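Local coordinates for protein phenolic acid decarboxylase (Sedimentibacter hydroxybenzoicus, PDB 7AE5) that catalyses the reversible, non-oxidative decarboxylation of 4-hydroxybenzoate and 3,4-dihydroxybenzoate as an oxygen-sensitive UbiD-family enzyme that uses prenylated FMN and manganese, at residues E10-L15 and S62-V67; E18-R23 and G45-A50. All coordinates share one frame; numbering follows the deposited sequence.

Contact 1. Residues E10-L15 and S62-V67; sequences EFLEVL and SVVTNV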
loop_
_atom_site.group_PDB
_atom_site.type_symbol
_atom_site.label_atom_id
_atom_site.label_comp_id
_atom_site.label_asym_id
_atom_site.label_seq_id
_atom_site.Cartn_x
_atom_site.Cartn_y
_atom_site.Cartn_z
ATOM N N GLU C 10 -9.036 -39.863 -40.238
ATOM C CA GLU C 10 -10.039 -40.457 -39.362
ATOM C C GLU C 10 -10.638 -39.410 -38.434
ATOM O O GLU C 10 -11.855 -39.382 -38.218
ATOM C CB GLU C 10 -9.426 -41.601 -38.555
ATOM C CG GLU C 10 -9.299 -42.909 -39.321
ATOM C CD GLU C 10 -8.466 -43.939 -38.581
ATOM O OE1 GLU C 10 -8.302 -43.798 -37.350
ATOM O OE2 GLU C 10 -7.975 -44.888 -39.229
ATOM N N PHE C 11 -9.798 -38.528 -37.888
ATOM C CA PHE C 11 -10.295 -37.473 -37.012
ATOM C C PHE C 11 -11.135 -36.463 -37.782
ATOM O O PHE C 11 -12.146 -35.969 -37.270
ATOM C CB PHE C 11 -9.127 -36.779 -36.314
ATOM C CG PHE C 11 -9.549 -35.731 -35.325
ATOM C CD1 PHE C 11 -10.356 -36.061 -34.249
ATOM C CD2 PHE C 11 -9.138 -34.418 -35.470
ATOM C CE1 PHE C 11 -10.747 -35.100 -33.338
ATOM C CE2 PHE C 11 -9.524 -33.452 -34.561
ATOM C CZ PHE C 11 -10.330 -33.793 -33.493
ATOM N N LEU C 12 -10.732 -36.146 -39.015
ATOM C CA LEU C 12 -11.469 -35.167 -39.807
ATOM C C LEU C 12 -12.883 -35.651 -40.105
ATOM O O LEU C 12 -13.844 -34.877 -40.019
ATOM C CB LEU C 12 -10.716 -34.875 -41.105
ATOM C CG LEU C 12 -9.528 -33.913 -41.022
ATOM C CD1 LEU C 12 -9.004 -33.581 -42.413
ATOM C CD2 LEU C 12 -9.895 -32.647 -40.264
ATOM N N GLU C 13 -13.031 -36.932 -40.453
ATOM C CA GLU C 13 -14.356 -37.458 -40.766
ATOM C C GLU C 13 -15.229 -37.532 -39.520
ATOM O O GLU C 13 -16.442 -37.303 -39.592
ATOM C CB GLU C 13 -14.234 -38.834 -41.422
ATOM N N VAL C 14 -14.634 -37.857 -38.371
ATOM C CA VAL C 14 -15.374 -37.797 -37.113
ATOM C C VAL C 14 -15.842 -36.373 -36.847
ATOM O O VAL C 14 -16.984 -36.145 -36.428
ATOM C CB VAL C 14 -14.511 -38.340 -35.959
ATOM C CG1 VAL C 14 -15.104 -37.949 -34.615
ATOM C CG2 VAL C 14 -14.378 -39.849 -36.070
ATOM N N LEU C 15 -14.971 -35.392 -37.102
ATOM C CA LEU C 15 -15.343 -33.992 -36.922
ATOM C C LEU C 15 -16.516 -33.616 -37.819
ATOM O O LEU C 15 -17.483 -32.990 -37.368
ATOM C CB LEU C 15 -14.144 -33.087 -37.211
ATOM C CG LEU C 15 -13.011 -32.985 -36.187
ATOM C CD1 LEU C 15 -11.954 -32.012 -36.684
ATOM C CD2 LEU C 15 -13.534 -32.555 -34.830
ATOM N N SER C 62 -4.920 -30.060 -50.602
ATOM C CA SER C 62 -5.908 -29.497 -49.689
ATOM C C SER C 62 -5.260 -28.816 -48.486
ATOM O O SER C 62 -4.084 -29.021 -48.175
ATOM C CB SER C 62 -6.869 -30.585 -49.195
ATOM O OG SER C 62 -7.106 -31.556 -50.199
ATOM N N VAL C 63 -6.067 -28.002 -47.804
ATOM C CA VAL C 63 -5.690 -27.328 -46.566
ATOM C C VAL C 63 -6.815 -27.513 -45.558
ATOM O O VAL C 63 -7.996 -27.422 -45.911
ATOM C CB VAL C 63 -5.410 -25.825 -46.792
ATOM C CG1 VAL C 63 -5.418 -25.059 -45.471
ATOM C CG2 VAL C 63 -4.084 -25.633 -47.490
ATOM N N VAL C 64 -6.453 -27.786 -44.305
ATOM C CA VAL C 64 -7.405 -27.834 -43.204
ATOM C C VAL C 64 -6.839 -27.026 -42.041
ATOM O O VAL C 64 -5.635 -27.078 -41.762
ATOM C CB VAL C 64 -7.732 -29.287 -42.784
ATOM C CG1 VAL C 64 -6.542 -29.952 -42.106
ATOM C CG2 VAL C 64 -8.963 -29.322 -41.884
ATOM N N THR C 65 -7.701 -26.251 -41.386
ATOM C CA THR C 65 -7.273 -25.359 -40.318
ATOM C C THR C 65 -8.309 -25.365 -39.202
ATOM O O THR C 65 -9.444 -25.813 -39.382
ATOM C CB THR C 65 -7.047 -23.929 -40.834
ATOM O OG1 THR C 65 -6.334 -23.168 -39.852
ATOM C CG2 THR C 65 -8.374 -23.250 -41.135
ATOM N N ASN C 66 -7.894 -24.853 -38.039
ATOM C CA ASN C 66 -8.729 -24.817 -36.833
ATOM C C ASN C 66 -9.171 -26.220 -36.426
ATOM O O ASN C 66 -10.293 -26.429 -35.959
ATOM C CB ASN C 66 -9.936 -23.893 -37.014
ATOM C CG ASN C 66 -10.422 -23.304 -35.702
ATOM O OD1 ASN C 66 -9.625 -22.837 -34.888
ATOM N ND2 ASN C 66 -11.733 -23.329 -35.487
ATOM N N VAL C 67 -8.275 -27.194 -36.603
ATOM C CA VAL C 67 -8.601 -28.580 -36.281
ATOM C C VAL C 67 -8.810 -28.747 -34.779
ATOM O O VAL C 67 -9.753 -29.417 -34.342
ATOM C CB VAL C 67 -7.503 -29.518 -36.814
ATOM C CG1 VAL C 67 -7.713 -30.935 -36.307
ATOM C CG2 VAL C 67 -7.469 -29.487 -38.335
#
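Phe11, Leu12 and Leu15 form the inward-facing side of helix 8-17, which packs on Val64 of strand 62-65 and Val67 just beyond its end, in a four-stranded mixed sheet that gathers strands 21-24, 50-53 and 62-65 with the far-off 304-306. It is a worked example of a helix laid on a sheet largely by hydrocarbon contact: within the two segments all five touching residues are buried, and the main exception to apolar pairing is the carbonyl O of Val67, which Leu15 CD1 and Phe11 CE2 also approach.

The tightest meeting is that of Phe11 with Val67. With CG anti to the backbone N (chi1 -176°), the rim of the ring is laid against Val67, and Phe11 CE2 lies 3.6 Å from Val67 CG1. The methyl sits at the ring edge, in plane, as the two side chains slide past each other in opposite directions. One face of the same ring is covered from within the helix by Leu15, whose CG stands 3.8 Å above the plane and offset toward the rim; Tyr5 meets the ring edge-to-face. Leu12 works differently: it meets Val64 tip to tip, Leu12 CD2 to Val64 CG2 being 3.8 Å. Leu15 approaches Val67 more loosely, its CD1 lying 4.1 Å from Val67 O.

The positive phi of Asn66 (59°) turns the chain out of the strand, which probably helps bring Val67 alongside Phe11.

The layer continues beyond the two segments. Leu76 of helix 71-77 closes on Phe11 and Leu15, Leu12 and Val64 both touch Phe52, and Val64 and Val67 reach Glu306. Helix 8-17 thus packs against both helix 71-77 and the sheet, at strands 50-53 and 304-306.

Contact 2. Residues E18-R23 and G45-A50; sequences EGQLIR and GKNQPA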
loop_
_atom_site.group_PDB
_atom_site.type_symbol
_atom_site.label_atom_id
_atom_site.label_comp_id
_atom_site.label_asym_id
_atom_site.label_seq_id
_atom_site.Cartn_x
_atom_site.Cartn_y
_atom_site.Cartn_z
ATOM N N GLU C 18 -19.842 -35.120 -36.640
ATOM C CA GLU C 18 -20.393 -34.438 -35.475
ATOM C C GLU C 18 -20.749 -32.984 -35.754
ATOM O O GLU C 18 -21.174 -32.281 -34.832
ATOM C CB GLU C 18 -19.402 -34.510 -34.309
ATOM C CG GLU C 18 -19.051 -35.926 -33.881
ATOM C CD GLU C 18 -20.162 -36.597 -33.098
ATOM O OE1 GLU C 18 -20.215 -37.846 -33.093
ATOM O OE2 GLU C 18 -20.981 -35.879 -32.488
ATOM N N GLY C 19 -20.591 -32.519 -36.991
ATOM C CA GLY C 19 -20.896 -31.141 -37.318
ATOM C C GLY C 19 -19.818 -30.148 -36.959
ATOM O O GLY C 19 -20.119 -28.967 -36.764
ATOM N N GLN C 20 -18.563 -30.588 -36.869
ATOM C CA GLN C 20 -17.455 -29.731 -36.470
ATOM C C GLN C 20 -16.447 -29.527 -37.598
ATOM O O GLN C 20 -15.263 -29.296 -37.344
ATOM C CB GLN C 20 -16.763 -30.303 -35.234
ATOM C CG GLN C 20 -17.575 -30.163 -33.961
ATOM C CD GLN C 20 -18.012 -28.734 -33.710
ATOM O OE1 GLN C 20 -19.205 -28.448 -33.606
ATOM N NE2 GLN C 20 -17.047 -27.827 -33.617
ATOM N N LEU C 21 -16.902 -29.602 -38.847
ATOM C CA LEU C 21 -16.018 -29.393 -39.987
ATOM C C LEU C 21 -16.819 -28.797 -41.135
ATOM O O LEU C 21 -17.910 -29.279 -41.453
ATOM C CB LEU C 21 -15.345 -30.706 -40.412
ATOM C CG LEU C 21 -14.125 -30.630 -41.338
ATOM C CD1 LEU C 21 -13.299 -31.892 -41.199
ATOM C CD2 LEU C 21 -14.525 -30.435 -42.796
ATOM N N ILE C 22 -16.266 -27.755 -41.751
ATOM C CA ILE C 22 -16.889 -27.063 -42.872
ATOM C C ILE C 22 -16.048 -27.299 -44.119
ATOM O O ILE C 22 -14.813 -27.267 -44.062
ATOM C CB ILE C 22 -17.041 -25.556 -42.588
ATOM C CG1 ILE C 22 -17.906 -25.334 -41.346
ATOM C CG2 ILE C 22 -17.630 -24.832 -43.789
ATOM C CD1 ILE C 22 -19.341 -25.767 -41.520
ATOM N N ARG C 23 -16.720 -27.546 -45.240
ATOM C CA ARG C 23 -16.077 -27.708 -46.538
ATOM C C ARG C 23 -16.353 -26.465 -47.372
ATOM O O ARG C 23 -17.514 -26.150 -47.657
ATOM C CB ARG C 23 -16.588 -28.957 -47.253
ATOM C CG ARG C 23 -16.097 -30.265 -46.656
ATOM C CD ARG C 23 -15.612 -31.222 -47.733
ATOM N NE ARG C 23 -14.670 -32.205 -47.211
ATOM C CZ ARG C 23 -15.009 -33.400 -46.745
ATOM N NH1 ARG C 23 -16.268 -33.807 -46.737
ATOM N NH2 ARG C 23 -14.061 -34.208 -46.280
ATOM N N GLY C 45 -16.664 -18.217 -31.451
ATOM C CA GLY C 45 -16.845 -18.266 -30.012
ATOM C C GLY C 45 -16.975 -19.662 -29.443
ATOM O O GLY C 45 -16.109 -20.116 -28.688
ATOM N N LYS C 46 -18.060 -20.351 -29.790
ATOM C CA LYS C 46 -18.329 -21.695 -29.305
ATOM C C LYS C 46 -18.629 -22.607 -30.486
ATOM O O LYS C 46 -19.040 -22.154 -31.557
ATOM C CB LYS C 46 -19.499 -21.708 -28.314
ATOM C CG LYS C 46 -19.293 -20.804 -27.111
ATOM C CD LYS C 46 -20.243 -19.615 -27.146
ATOM C CE LYS C 46 -19.628 -18.390 -26.482
ATOM N NZ LYS C 46 -19.977 -17.121 -27.188
ATOM N N ASN C 47 -18.410 -23.907 -30.275
ATOM C CA ASN C 47 -18.635 -24.932 -31.297
ATOM C C ASN C 47 -17.837 -24.652 -32.567
ATOM O O ASN C 47 -18.239 -25.056 -33.660
ATOM C CB ASN C 47 -20.122 -25.070 -31.635
ATOM C CG ASN C 47 -20.964 -25.399 -30.425
ATOM O OD1 ASN C 47 -21.162 -26.567 -30.092
ATOM N ND2 ASN C 47 -21.465 -24.367 -29.754
ATOM N N GLN C 48 -16.709 -23.963 -32.431
ATOM C CA GLN C 48 -15.938 -23.553 -33.595
ATOM C C GLN C 48 -15.477 -24.777 -34.377
ATOM O O GLN C 48 -14.841 -25.672 -33.804
ATOM C CB GLN C 48 -14.733 -22.714 -33.174
ATOM C CG GLN C 48 -15.087 -21.509 -32.323
ATOM C CD GLN C 48 -14.725 -21.706 -30.872
ATOM O OE1 GLN C 48 -15.220 -22.623 -30.217
ATOM N NE2 GLN C 48 -13.857 -20.843 -30.354
ATOM N N PRO C 49 -15.777 -24.861 -35.668
ATOM C CA PRO C 49 -15.389 -26.031 -36.454
ATOM C C PRO C 49 -14.025 -25.856 -37.103
ATOM O O PRO C 49 -13.475 -24.755 -37.191
ATOM C CB PRO C 49 -16.488 -26.093 -37.521
ATOM C CG PRO C 49 -16.792 -24.645 -37.778
ATOM C CD PRO C 49 -16.572 -23.910 -36.464
ATOM N N ALA C 50 -13.478 -26.980 -37.548
ATOM C CA ALA C 50 -12.356 -26.944 -38.468
ATOM C C ALA C 50 -12.862 -26.586 -39.858
ATOM O O ALA C 50 -14.023 -26.829 -40.200
ATOM C CB ALA C 50 -11.627 -28.287 -38.492
#
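Gln20 sets its CG beside its own backbone N (chi1 -72°) and bends again at chi2 (-54°), a double turn that swings the amide over to the main chain of Asn47. There Gln20 NE2 donates to Asn47 O at 3.0 Å. The acceptor lies close to the Gln20 amide plane, yet the donor stands well above the carbonyl plane of Asn47, 80° out of it. The other anchor is main chain: Ala50 N gives to Gln20 O at 2.9 Å, and Ala50 O receives Ile22 N, also at 2.9 Å. These two bonds flank Leu21 and make a parallel bridge with Ala50, the pairing of a beta-alpha-beta crossover in which helix 33-43 joins neighbouring strands 21-24 and 50-53. Beside them the Ile22 side chain passes at a slant to that of Pro49, CG1 3.8 Å from Pro49 CG.

Asn73 OD1 is a second acceptor for Gln20 NE2. A leucine at Gln20 would probably leave both Asn47 O and Asn73 OD1 without this buried donor, setting the loop before strand 50-53 less firmly. The chemistry implies a seam in which backbone bonds fix the strand register while the Gln20 amide adds a side-chain tie to the incoming loop.

In the fold
Contacts 1 and 2, with centres about 10 Å apart, illustrate how one small sheet is built from both its surface and its margin: 10-15 with 62-67 packs a helix on it, while 18-23 with 45-50 starts the parallel pairing of strand 21-24, at one edge of the sheet within this chain. Probable hydrogen bonds tie them, Leu15 O to Gln20 N at 2.7 Å across the end of helix 8-17, and Asn66 ND2 to Pro49 O at 2.8 Å. Asn73 of helix 71-77 spans both, its ND2 bonding Val67 O while it also partners Gln20. Both contacts lie away from the predicted prenylated FMN and manganese sites.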